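Extracellular solute-binding protein, family 1 (Trichodesmium erythraeum IMS101, PDB 6G7N) binds iron(III) and probably delivers it, as a solute-binding protein, to an ABC transporter for iron uptake. Local coordinates at residues Ser78-Lys83 with Phe96-Arg101; Gly236-Asn241 with Lys250-Leu255; Arg89-Leu94 with Asn295-Gly300; Glu270-Val273 with Pro278-Ser281. All blocks are in the same frame, centred on the assembly; numbering follows the deposited sequence.

Contact 1: residues Ser78-Lys83 with Phe96-Arg101; sequences STLNNK and FGFSKR. With DAL (D-alanine), chain C.
This is a buried apolar contact of a short helix on the start of a sheet strand, with the two methyls of Leu80 of helix 78-83 turned to two phenylalanines of 96-101. The main touch is a CH-pi contact. Leu80 CD1 stands over one face of the Phe96 ring, 3.9 Å from its centroid and only 7° off the ring normal. The methyl is therefore centred on the ring and lies at about equal distance from all its carbons. The other methyl, Leu80 CD2, goes to the edge of the second ring, 4.3 Å from Phe98 CE1. Asn81 adds a looser touch at the rim of the first ring, with its OD1 4.1 Å from Phe96 CE2 and close to the ring plane. No hydrogen bond crosses here. Further along the same segment Arg101 reaches the ligand pocket. Its chain bends at chi2 and chi3, and its NH1 gives a 2.9 Å hydrogen bond to O of the bound D-alanine. Phe98 and Ser99 form a classic beta bulge opposite Ser234, in the neighbouring strand 231-239. Helix 245-255 lies alongside, with Leu252 touching both Leu80 and Phe98.

Contact 2: residues Gly236-Asn241 with Lys250-Leu255; sequences GGVVKN and KFLEYL
Leu252 packs its helix, 245-255, against strand 231-239, a helix-on-sheet contact in a solute-binding protein of the periplasmic binding protein (PBP) clan. The side chain can be followed outward. CB leaves the helix in the direction of the strand. CG lies anti to the carbonyl carbon (chi1 -60°), and chi2 is extended at -170°, which carries CD1 on toward the sheet. CB and CG make no close touch with the strand, so one methyl, CD1, does the touching. CD1 sits 4.2 Å from Gly237 CA. The CA atoms of Gly237 and Leu252 are 7.6 Å apart. CD2 turns toward the neighbouring Gly236 without a close contact to it. At Gly236, where a side chain would point at the helix, there is none. Beyond the strand, Leu252 also touches Val54 of strand 54-58, so one leucine reaches a second strand. The strand itself is bonded to both neighbours, Gly236 to Phe96 and Gly237 to Phe55. All the touching residues are buried, and no hydrogen bond crosses. The closest approach is between two methyls: Val238 CG2 meets Leu252 CD1 at 3.8 Å.

Contact 3: residues Arg89-Leu94 with Asn295-Gly300; sequences RSPEKL and NVSVYG
Asn295 and Pro91 come at each other from opposite directions, and the asparagine amide does two jobs at once. Its nitrogen looks across the contact and its oxygen looks back to its own segment. ND2 donates to Arg89 O at 3.0 Å with an N-H...O angle of 167°. The acceptor lies in the amide plane, and the donor sits nearly along the C=O axis of Arg89. The bond is therefore straight at both ends. CG of Asn295 is anti to the backbone N (chi1 -174°), which extends the amide toward the loop 89-94. The proline ring comes up to the same amide: Pro91 CG is 3.7 Å from Asn295 CG, and Pro91 CD is 3.4 Å from OD1. Asn295 stands just before the turn into helix 297-301, and its side chain makes a capping bond to the backbone there. Ser297 N gives OD1 a 2.9 Å hydrogen bond. Ser297 OG gives OD1 a second, at 2.7 Å. The two donors arrive from opposite faces of the amide plane, so OD1 is gripped from both sides and the amide rotation is fixed with ND2 toward Arg89. The hydroxyl also borders the proline, with Ser297 OG 3.5 Å from Pro91 CD. On the loop side, Ser90 O accepts from Lys93 N in a type I beta turn, and Ser90 OG accepts from Glu92 N in an ST turn. The guanidinium of Arg89 points elsewhere, with NE bonded to Ile84 O. Trp64 of helix 60-68 and the loop residue Trp95 also touch Ser297.

Contact 4: residues Glu270-Val273 with Pro278-Ser281; sequences EYPV and PIAS
A water molecule joins the two segments, and its two bonds are the shortest polar links between them. It donates to Glu270 O at 2.8 Å and accepts from Ala280 N, also at 2.8 Å. No direct hydrogen bond runs between 270-273 and 278-281, so this water bridges the two backbones. Next to it, Ile279 lies over the strand residues and splits its contacts between two branches. Its CD1 meets Pro272 CD at 3.8 Å. Its CG2 reaches Tyr271 CD1 at 4.2 Å, approaching the ring obliquely. CG1 of Ile279 is anti to the carbonyl carbon (chi1 -56°), and a second turn at chi2 (-49°) brings CD1 round to the proline. The isoleucine and proline side chains cross at about a right angle. Pro272 also meets the other backbone, with its CG 3.8 Å from Pro278 O. Tyr271 and Pro272 are buried, while Pro278 lies at the surface. The tyrosine ring has a further partner in Phe289, which it meets edge-to-face. Glu270 turns the other way. Its carboxylate forms a salt bridge with Arg101 and takes hydrogen bonds from Ser99, Ser234 and Asn268. These bonds would hold Arg101 and Asn268, both of the ligand pocket, in place from the second shell. The contact is thus a loop folded back on the short, weakly bonded strand 271-272, which pairs antiparallel with strand 96-108 behind the D-alanine and D-glutamic acid pocket.

In the fold
From the N terminus, contact 1 comes first and closes a short loop between helix 78-83 and strand 96-108. Residues 89-94 lie inside that loop and pair with 295-300, so contact 3 crosses contact 1. Contact 3 spans some 200 residues, and contacts 2 and 4 are both nested within it. Contacts 1, 2 and 4 follow one another in series. Contact 2 meets contact 1 where strands 231-239 and 96-108 run side by side, and contact 4 joins the same sheet through strand 271-272. Contact 3 brings residues near the C terminus back to the loop before strand 96-108. Contacts 2 and 4 do not touch; their centres are 21 Å apart.

Contact 1: residues Ser78-Lys83 with Phe96-Arg101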
loop_
_atom_site.group_PDB
_atom_site.type_symbol
_atom_site.label_atom_id
_atom_site.label_comp_id
_atom_site.label_asym_id
_atom_site.label_seq_id
_atom_site.Cartn_x
_atom_site.Cartn_y
_atom_site.Cartn_z
ATOM N N SER A 78 0.277 -14.036 19.883
ATOM C CA SER A 78 -0.702 -13.188 20.555
ATOM C C SER A 78 -0.408 -11.706 20.295
ATOM O O SER A 78 -1.324 -10.917 20.110
ATOM C CB SER A 78 -0.702 -13.466 22.054
ATOM O OG SER A 78 -1.509 -12.589 22.790
ATOM N N THR A 79 0.871 -11.332 20.352
ATOM C CA THR A 79 1.240 -9.956 20.113
ATOM C C THR A 79 0.859 -9.483 18.702
ATOM O O THR A 79 0.230 -8.441 18.528
ATOM C CB THR A 79 2.739 -9.757 20.390
ATOM O OG1 THR A 79 2.959 -9.989 21.784
ATOM C CG2 THR A 79 3.236 -8.401 20.024
ATOM N N LEU A 80 1.223 -10.256 17.688
ATOM C CA LEU A 80 0.872 -9.853 16.324
ATOM C C LEU A 80 -0.643 -9.795 16.136
ATOM O O LEU A 80 -1.166 -8.857 15.533
ATOM C CB LEU A 80 1.468 -10.789 15.277
ATOM C CG LEU A 80 2.990 -10.847 15.207
ATOM C CD1 LEU A 80 3.446 -11.790 14.119
ATOM C CD2 LEU A 80 3.615 -9.490 15.006
ATOM N N ASN A 81 -1.354 -10.810 16.628
ATOM C CA ASN A 81 -2.762 -10.861 16.354
ATOM C C ASN A 81 -3.534 -9.795 17.104
ATOM O O ASN A 81 -4.507 -9.232 16.591
ATOM C CB ASN A 81 -3.340 -12.232 16.610
ATOM C CG ASN A 81 -2.802 -13.304 15.690
ATOM O OD1 ASN A 81 -2.274 -13.037 14.604
ATOM N ND2 ASN A 81 -2.935 -14.550 16.135
ATOM N N ASN A 82 -3.151 -9.544 18.353
ATOM C CA ASN A 82 -3.850 -8.527 19.122
ATOM C C ASN A 82 -3.563 -7.104 18.591
ATOM O O ASN A 82 -4.471 -6.280 18.530
ATOM C CB ASN A 82 -3.502 -8.621 20.611
ATOM C CG ASN A 82 -4.280 -7.605 21.410
ATOM O OD1 ASN A 82 -5.510 -7.500 21.293
ATOM N ND2 ASN A 82 -3.525 -6.746 22.157
ATOM N N LYS A 83 -2.315 -6.835 18.258
ATOM C CA LYS A 83 -1.928 -5.491 17.876
ATOM C C LYS A 83 -2.209 -5.142 16.412
ATOM O O LYS A 83 -2.373 -3.958 16.105
ATOM C CB LYS A 83 -0.443 -5.241 18.193
ATOM C CG LYS A 83 -0.128 -5.291 19.690
ATOM C CD LYS A 83 -0.792 -4.180 20.484
ATOM C CE LYS A 83 -0.391 -4.212 21.937
ATOM N NZ LYS A 83 -1.003 -3.101 22.706
ATOM N N PHE A 96 1.749 -10.144 7.492
ATOM C CA PHE A 96 1.175 -9.173 8.435
ATOM C C PHE A 96 1.492 -7.773 7.957
ATOM O O PHE A 96 2.613 -7.497 7.541
ATOM C CB PHE A 96 1.820 -9.371 9.832
ATOM C CG PHE A 96 1.653 -10.764 10.384
ATOM C CD1 PHE A 96 2.554 -11.776 10.019
ATOM C CD2 PHE A 96 0.567 -11.112 11.179
ATOM C CE1 PHE A 96 2.379 -13.077 10.454
ATOM C CE2 PHE A 96 0.392 -12.430 11.597
ATOM C CZ PHE A 96 1.294 -13.390 11.229
ATOM N N GLY A 97 0.524 -6.862 8.101
ATOM C CA GLY A 97 0.794 -5.454 7.866
ATOM C C GLY A 97 1.431 -4.754 9.053
ATOM O O GLY A 97 1.026 -4.971 10.175
ATOM N N PHE A 98 2.388 -3.873 8.732
ATOM C CA PHE A 98 3.080 -3.075 9.738
ATOM C C PHE A 98 2.932 -1.574 9.550
ATOM O O PHE A 98 3.098 -0.833 10.515
ATOM C CB PHE A 98 4.546 -3.470 9.852
ATOM C CG PHE A 98 4.711 -4.909 10.293
ATOM C CD1 PHE A 98 4.536 -5.272 11.614
ATOM C CD2 PHE A 98 4.992 -5.909 9.388
ATOM C CE1 PHE A 98 4.631 -6.595 12.007
ATOM C CE2 PHE A 98 5.060 -7.241 9.771
ATOM C CZ PHE A 98 4.896 -7.581 11.083
ATOM N N SER A 99 2.590 -1.107 8.341
ATOM C CA SER A 99 2.108 0.270 8.143
ATOM C C SER A 99 1.013 0.212 7.087
ATOM O O SER A 99 0.897 -0.777 6.361
ATOM C CB SER A 99 3.213 1.287 7.828
ATOM O OG SER A 99 3.799 1.060 6.579
ATOM N N LYS A 100 0.237 1.284 7.015
ATOM C CA LYS A 100 -0.959 1.347 6.204
ATOM C C LYS A 100 -0.936 2.576 5.307
ATOM O O LYS A 100 -0.542 3.667 5.718
ATOM C CB LYS A 100 -2.198 1.433 7.175
ATOM C CG LYS A 100 -3.563 1.667 6.634
ATOM C CD LYS A 100 -4.507 1.604 7.826
ATOM C CE LYS A 100 -4.493 2.737 8.850
ATOM N NZ LYS A 100 -5.667 2.630 9.753
ATOM N N ARG A 101 -1.420 2.381 4.080
ATOM C CA ARG A 101 -1.605 3.450 3.094
ATOM C C ARG A 101 -3.053 3.420 2.630
ATOM O O ARG A 101 -3.728 2.422 2.715
ATOM C CB ARG A 101 -0.617 3.325 1.927
ATOM C CG ARG A 101 -0.675 2.000 1.138
ATOM C CD ARG A 101 0.267 0.907 1.630
ATOM N NE ARG A 101 1.672 1.268 1.633
ATOM C CZ ARG A 101 2.429 1.428 0.535
ATOM N NH1 ARG A 101 3.667 1.851 0.664
ATOM N NH2 ARG A 101 1.950 1.199 -0.682
HETATM N N DAL C . 6.713 2.688 -3.789
HETATM C CA DAL C . 7.578 2.666 -2.562
HETATM C CB DAL C . 8.635 1.579 -2.675
HETATM C C DAL C . 6.799 2.544 -1.294
HETATM O O DAL C . 5.558 2.623 -1.400
HETATM O OXT DAL C . 7.436 2.374 -0.219
#

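Contact 2: residues Gly236-Asn241 with Lys250-Leu255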
loop_
_atom_site.group_PDB
_atom_site.type_symbol
_atom_site.label_atom_id
_atom_site.label_comp_id
_atom_site.label_asym_id
_atom_site.label_seq_id
_atom_site.Cartn_x
_atom_site.Cartn_y
_atom_site.Cartn_z
ATOM N N GLY A 236 5.024 -7.938 5.952
ATOM C CA GLY A 236 6.003 -9.014 5.828
ATOM C C GLY A 236 5.634 -10.253 6.568
ATOM O O GLY A 236 4.604 -10.339 7.237
ATOM N N GLY A 237 6.524 -11.235 6.447
ATOM C CA GLY A 237 6.319 -12.523 7.087
ATOM C C GLY A 237 7.639 -13.241 7.309
ATOM O O GLY A 237 8.702 -12.784 6.866
ATOM N N VAL A 238 7.543 -14.349 8.044
ATOM C CA VAL A 238 8.698 -15.239 8.291
ATOM C C VAL A 238 8.832 -16.179 7.106
ATOM O O VAL A 238 7.860 -16.814 6.657
ATOM C CB VAL A 238 8.530 -15.973 9.616
ATOM C CG1 VAL A 238 9.687 -16.927 9.860
ATOM C CG2 VAL A 238 8.442 -14.966 10.757
ATOM N N VAL A 239 10.061 -16.281 6.611
ATOM C CA VAL A 239 10.354 -17.114 5.439
ATOM C C VAL A 239 10.318 -18.607 5.779
ATOM O O VAL A 239 10.724 -19.010 6.886
ATOM C CB VAL A 239 11.688 -16.657 4.816
ATOM C CG1 VAL A 239 12.139 -17.550 3.672
ATOM C CG2 VAL A 239 11.583 -15.207 4.354
ATOM N N LYS A 240 9.880 -19.426 4.817
ATOM C CA LYS A 240 9.670 -20.858 5.002
ATOM C C LYS A 240 10.864 -21.552 5.608
ATOM O O LYS A 240 10.704 -22.330 6.563
ATOM C CB LYS A 240 9.295 -21.498 3.677
ATOM C CG LYS A 240 9.080 -23.006 3.776
ATOM C CD LYS A 240 8.412 -23.591 2.557
ATOM C CE LYS A 240 6.903 -23.521 2.653
ATOM N NZ LYS A 240 6.259 -23.896 1.360
ATOM N N ASN A 241 12.054 -21.278 5.109
ATOM C CA ASN A 241 13.175 -22.053 5.683
ATOM C C ASN A 241 14.057 -21.237 6.594
ATOM O O ASN A 241 15.210 -21.564 6.770
ATOM C CB ASN A 241 13.968 -22.800 4.608
ATOM C CG ASN A 241 13.091 -23.712 3.768
ATOM O OD1 ASN A 241 12.792 -23.405 2.593
ATOM N ND2 ASN A 241 12.639 -24.816 4.362
ATOM N N LYS A 250 10.694 -12.591 16.766
ATOM C CA LYS A 250 10.998 -11.437 17.637
ATOM C C LYS A 250 11.001 -10.137 16.847
ATOM O O LYS A 250 10.565 -9.085 17.375
ATOM C CB LYS A 250 12.339 -11.615 18.345
ATOM C CG LYS A 250 12.338 -12.640 19.473
ATOM C CD LYS A 250 13.689 -12.680 20.191
ATOM C CE LYS A 250 13.704 -13.659 21.369
ATOM N NZ LYS A 250 14.979 -13.614 22.140
ATOM N N PHE A 251 11.524 -10.170 15.630
ATOM C CA PHE A 251 11.549 -8.963 14.815
ATOM C C PHE A 251 10.142 -8.503 14.446
ATOM O O PHE A 251 9.832 -7.302 14.620
ATOM C CB PHE A 251 12.403 -9.197 13.569
ATOM C CG PHE A 251 12.591 -7.949 12.746
ATOM C CD1 PHE A 251 13.372 -6.908 13.211
ATOM C CD2 PHE A 251 11.976 -7.800 11.515
ATOM C CE1 PHE A 251 13.551 -5.741 12.483
ATOM C CE2 PHE A 251 12.157 -6.645 10.764
ATOM C CZ PHE A 251 12.944 -5.622 11.243
ATOM N N LEU A 252 9.297 -9.411 13.976
ATOM C CA LEU A 252 7.921 -9.006 13.667
ATOM C C LEU A 252 7.209 -8.446 14.888
ATOM O O LEU A 252 6.493 -7.436 14.806
ATOM C CB LEU A 252 7.125 -10.162 13.070
ATOM C CG LEU A 252 7.652 -10.774 11.765
ATOM C CD1 LEU A 252 6.602 -11.707 11.218
ATOM C CD2 LEU A 252 8.045 -9.693 10.735
ATOM N N GLU A 253 7.393 -9.093 16.034
ATOM C CA GLU A 253 6.750 -8.601 17.256
ATOM C C GLU A 253 7.286 -7.224 17.635
ATOM O O GLU A 253 6.526 -6.353 18.064
ATOM C CB GLU A 253 6.912 -9.594 18.379
ATOM C CG GLU A 253 6.094 -10.847 18.156
ATOM C CD GLU A 253 6.220 -11.913 19.236
ATOM O OE1 GLU A 253 7.227 -11.935 19.967
ATOM O OE2 GLU A 253 5.324 -12.793 19.299
ATOM N N TYR A 254 8.595 -7.007 17.495
ATOM C CA TYR A 254 9.156 -5.693 17.765
ATOM C C TYR A 254 8.519 -4.612 16.893
ATOM O O TYR A 254 8.262 -3.496 17.358
ATOM C CB TYR A 254 10.680 -5.754 17.580
ATOM C CG TYR A 254 11.285 -4.385 17.517
ATOM C CD1 TYR A 254 11.399 -3.576 18.640
ATOM C CD2 TYR A 254 11.655 -3.835 16.282
ATOM C CE1 TYR A 254 11.895 -2.275 18.528
ATOM C CE2 TYR A 254 12.126 -2.564 16.173
ATOM C CZ TYR A 254 12.237 -1.782 17.281
ATOM O OH TYR A 254 12.653 -0.470 17.135
ATOM N N LEU A 255 8.222 -4.942 15.632
ATOM C CA LEU A 255 7.650 -3.959 14.718
ATOM C C LEU A 255 6.294 -3.415 15.131
ATOM O O LEU A 255 5.920 -2.332 14.653
ATOM C CB LEU A 255 7.572 -4.502 13.297
ATOM C CG LEU A 255 8.909 -4.704 12.571
ATOM C CD1 LEU A 255 8.624 -5.326 11.211
ATOM C CD2 LEU A 255 9.666 -3.415 12.410
#

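Contact 3: residues Arg89-Leu94 with Asn295-Gly300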
loop_
_atom_site.group_PDB
_atom_site.type_symbol
_atom_site.label_atom_id
_atom_site.label_comp_id
_atom_site.label_asym_id
_atom_site.label_seq_id
_atom_site.Cartn_x
_atom_site.Cartn_y
_atom_site.Cartn_z
ATOM N N ARG A 89 -3.959 -8.414 8.189
ATOM C CA ARG A 89 -3.059 -9.573 8.248
ATOM C C ARG A 89 -3.704 -10.749 7.520
ATOM O O ARG A 89 -4.924 -10.872 7.385
ATOM C CB ARG A 89 -2.677 -9.924 9.699
ATOM C CG ARG A 89 -3.817 -9.921 10.702
ATOM C CD ARG A 89 -3.351 -10.343 12.111
ATOM N NE ARG A 89 -4.317 -10.008 13.166
ATOM C CZ ARG A 89 -5.385 -10.736 13.484
ATOM N NH1 ARG A 89 -6.159 -10.320 14.497
ATOM N NH2 ARG A 89 -5.705 -11.841 12.815
ATOM N N SER A 90 -2.838 -11.645 7.031
ATOM C CA SER A 90 -3.296 -12.829 6.307
ATOM C C SER A 90 -4.218 -13.666 7.192
ATOM O O SER A 90 -3.802 -14.039 8.300
ATOM C CB SER A 90 -2.081 -13.705 6.028
ATOM O OG SER A 90 -2.426 -14.982 5.532
ATOM N N PRO A 91 -5.371 -14.114 6.685
ATOM C CA PRO A 91 -6.193 -15.066 7.452
ATOM C C PRO A 91 -5.465 -16.353 7.816
ATOM O O PRO A 91 -5.821 -16.988 8.816
ATOM C CB PRO A 91 -7.380 -15.336 6.518
ATOM C CG PRO A 91 -7.500 -14.047 5.760
ATOM C CD PRO A 91 -6.084 -13.648 5.479
ATOM N N GLU A 92 -4.451 -16.711 7.034
ATOM C CA GLU A 92 -3.659 -17.936 7.260
ATOM C C GLU A 92 -2.375 -17.658 8.032
ATOM O O GLU A 92 -1.535 -18.562 8.190
ATOM C CB GLU A 92 -3.323 -18.601 5.921
ATOM C CG GLU A 92 -4.536 -19.105 5.139
ATOM C CD GLU A 92 -4.160 -19.635 3.767
ATOM O OE1 GLU A 92 -3.690 -20.791 3.681
ATOM O OE2 GLU A 92 -4.312 -18.895 2.766
ATOM N N LYS A 93 -2.170 -16.421 8.481
ATOM C CA LYS A 93 -1.037 -16.072 9.342
ATOM C C LYS A 93 0.302 -16.151 8.637
ATOM O O LYS A 93 1.350 -16.291 9.266
ATOM C CB LYS A 93 -1.029 -16.845 10.659
ATOM C CG LYS A 93 -2.363 -16.859 11.391
ATOM C CD LYS A 93 -2.822 -15.476 11.870
ATOM C CE LYS A 93 -4.142 -15.525 12.651
ATOM N NZ LYS A 93 -5.285 -15.890 11.784
ATOM N N LEU A 94 0.278 -15.979 7.323
ATOM C CA LEU A 94 1.486 -16.034 6.504
ATOM C C LEU A 94 2.229 -14.706 6.396
ATOM O O LEU A 94 3.431 -14.688 6.123
ATOM C CB LEU A 94 1.163 -16.587 5.120
ATOM C CG LEU A 94 0.749 -18.058 5.115
ATOM C CD1 LEU A 94 0.098 -18.396 3.793
ATOM C CD2 LEU A 94 1.949 -18.967 5.378
ATOM N N ASN A 295 -10.687 -7.859 4.336
ATOM C CA ASN A 295 -9.359 -8.382 4.548
ATOM C C ASN A 295 -8.521 -8.153 3.293
ATOM O O ASN A 295 -8.914 -8.529 2.182
ATOM C CB ASN A 295 -9.418 -9.871 4.925
ATOM C CG ASN A 295 -8.050 -10.370 5.298
ATOM O OD1 ASN A 295 -7.213 -10.655 4.421
ATOM N ND2 ASN A 295 -7.778 -10.439 6.586
ATOM N N VAL A 296 -7.327 -7.576 3.475
ATOM C CA VAL A 296 -6.515 -7.163 2.328
ATOM C C VAL A 296 -6.012 -8.354 1.501
ATOM O O VAL A 296 -5.610 -8.153 0.358
ATOM C CB VAL A 296 -5.361 -6.229 2.747
ATOM C CG1 VAL A 296 -5.911 -4.939 3.363
ATOM C CG2 VAL A 296 -4.396 -6.897 3.698
ATOM N N SER A 297 -6.058 -9.578 2.045
ATOM C CA SER A 297 -5.734 -10.756 1.217
ATOM C C SER A 297 -6.626 -10.882 -0.014
ATOM O O SER A 297 -6.196 -11.458 -1.001
ATOM C CB SER A 297 -5.795 -12.048 2.013
ATOM O OG SER A 297 -7.102 -12.382 2.407
ATOM N N VAL A 298 -7.852 -10.357 0.051
ATOM C CA VAL A 298 -8.757 -10.363 -1.114
ATOM C C VAL A 298 -8.087 -9.740 -2.327
ATOM O O VAL A 298 -8.349 -10.125 -3.475
ATOM C CB VAL A 298 -10.066 -9.593 -0.753
ATOM C CG1 VAL A 298 -10.881 -9.260 -1.979
ATOM C CG2 VAL A 298 -10.870 -10.414 0.243
ATOM N N TYR A 299 -7.249 -8.726 -2.078
ATOM C CA TYR A 299 -6.588 -7.981 -3.172
ATOM C C TYR A 299 -5.699 -8.871 -3.968
ATOM O O TYR A 299 -5.563 -8.752 -5.189
ATOM C CB TYR A 299 -5.669 -6.861 -2.683
ATOM C CG TYR A 299 -6.287 -5.854 -1.776
ATOM C CD1 TYR A 299 -7.662 -5.754 -1.644
ATOM C CD2 TYR A 299 -5.482 -5.026 -1.007
ATOM C CE1 TYR A 299 -8.229 -4.869 -0.739
ATOM C CE2 TYR A 299 -6.046 -4.115 -0.134
ATOM C CZ TYR A 299 -7.423 -4.045 -0.005
ATOM O OH TYR A 299 -7.999 -3.172 0.880
ATOM N N GLY A 300 -5.021 -9.772 -3.273
ATOM C CA GLY A 300 -4.197 -10.792 -3.936
ATOM C C GLY A 300 -5.011 -11.893 -4.566
ATOM O O GLY A 300 -4.767 -12.291 -5.713
#

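Contact 4: residues Glu270-Val273 with Pro278-Ser281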
loop_
_atom_site.group_PDB
_atom_site.type_symbol
_atom_site.label_atom_id
_atom_site.label_comp_id
_atom_site.label_asym_id
_atom_site.label_seq_id
_atom_site.Cartn_x
_atom_site.Cartn_y
_atom_site.Cartn_z
ATOM N N GLU A 270 3.413 6.924 6.103
ATOM C CA GLU A 270 2.293 5.996 6.208
ATOM C C GLU A 270 1.658 6.096 7.603
ATOM O O GLU A 270 2.215 6.729 8.517
ATOM C CB GLU A 270 2.740 4.564 5.855
ATOM C CG GLU A 270 3.072 4.445 4.389
ATOM C CD GLU A 270 3.476 3.048 3.949
ATOM O OE1 GLU A 270 2.755 2.057 4.284
ATOM O OE2 GLU A 270 4.493 2.915 3.223
ATOM N N TYR A 271 0.490 5.477 7.736
ATOM C CA TYR A 271 -0.186 5.387 9.024
ATOM C C TYR A 271 0.301 4.154 9.765
ATOM O O TYR A 271 0.570 3.121 9.161
ATOM C CB TYR A 271 -1.701 5.268 8.808
ATOM C CG TYR A 271 -2.346 6.444 8.107
ATOM C CD1 TYR A 271 -2.797 7.538 8.839
ATOM C CD2 TYR A 271 -2.493 6.496 6.731
ATOM C CE1 TYR A 271 -3.360 8.647 8.212
ATOM C CE2 TYR A 271 -3.060 7.614 6.091
ATOM C CZ TYR A 271 -3.484 8.679 6.840
ATOM O OH TYR A 271 -4.031 9.777 6.172
ATOM N N PRO A 272 0.330 4.200 11.102
ATOM C CA PRO A 272 0.539 2.977 11.877
ATOM C C PRO A 272 -0.600 2.021 11.687
ATOM O O PRO A 272 -1.717 2.423 11.354
ATOM C CB PRO A 272 0.552 3.459 13.347
ATOM C CG PRO A 272 0.738 4.929 13.248
ATOM C CD PRO A 272 0.076 5.349 11.990
ATOM N N VAL A 273 -0.345 0.716 11.895
ATOM C CA VAL A 273 -1.439 -0.252 11.991
ATOM C C VAL A 273 -1.965 -0.413 13.419
ATOM O O VAL A 273 -3.102 -0.857 13.592
ATOM C CB VAL A 273 -1.093 -1.635 11.397
ATOM C CG1 VAL A 273 -0.675 -1.506 9.951
ATOM C CG2 VAL A 273 -0.055 -2.364 12.223
ATOM N N PRO A 278 0.333 7.463 17.884
ATOM C CA PRO A 278 0.088 8.757 17.257
ATOM C C PRO A 278 0.427 8.770 15.768
ATOM O O PRO A 278 1.369 8.110 15.320
ATOM C CB PRO A 278 0.973 9.722 18.055
ATOM C CG PRO A 278 1.043 9.069 19.399
ATOM C CD PRO A 278 1.180 7.598 19.083
ATOM N N ILE A 279 -0.337 9.569 15.041
ATOM C CA ILE A 279 -0.247 9.755 13.609
ATOM C C ILE A 279 0.835 10.792 13.280
ATOM O O ILE A 279 0.980 11.769 14.004
ATOM C CB ILE A 279 -1.645 10.280 13.101
ATOM C CG1 ILE A 279 -2.779 9.321 13.519
ATOM C CG2 ILE A 279 -1.665 10.500 11.602
ATOM C CD1 ILE A 279 -2.464 7.900 13.180
ATOM N N ALA A 280 1.562 10.606 12.171
ATOM C CA ALA A 280 2.555 11.597 11.717
ATOM C C ALA A 280 1.962 12.999 11.617
ATOM O O ALA A 280 0.821 13.180 11.129
ATOM C CB ALA A 280 3.143 11.225 10.363
ATOM N N SER A 281 2.754 13.999 11.986
ATOM C CA SER A 281 2.271 15.374 11.933
ATOM C C SER A 281 1.770 15.785 10.543
ATOM O O SER A 281 0.762 16.486 10.432
ATOM C CB SER A 281 3.354 16.336 12.408
ATOM O OG SER A 281 3.711 16.031 13.742
HETATM O O HOH W 1 1.815 8.021 11.003
#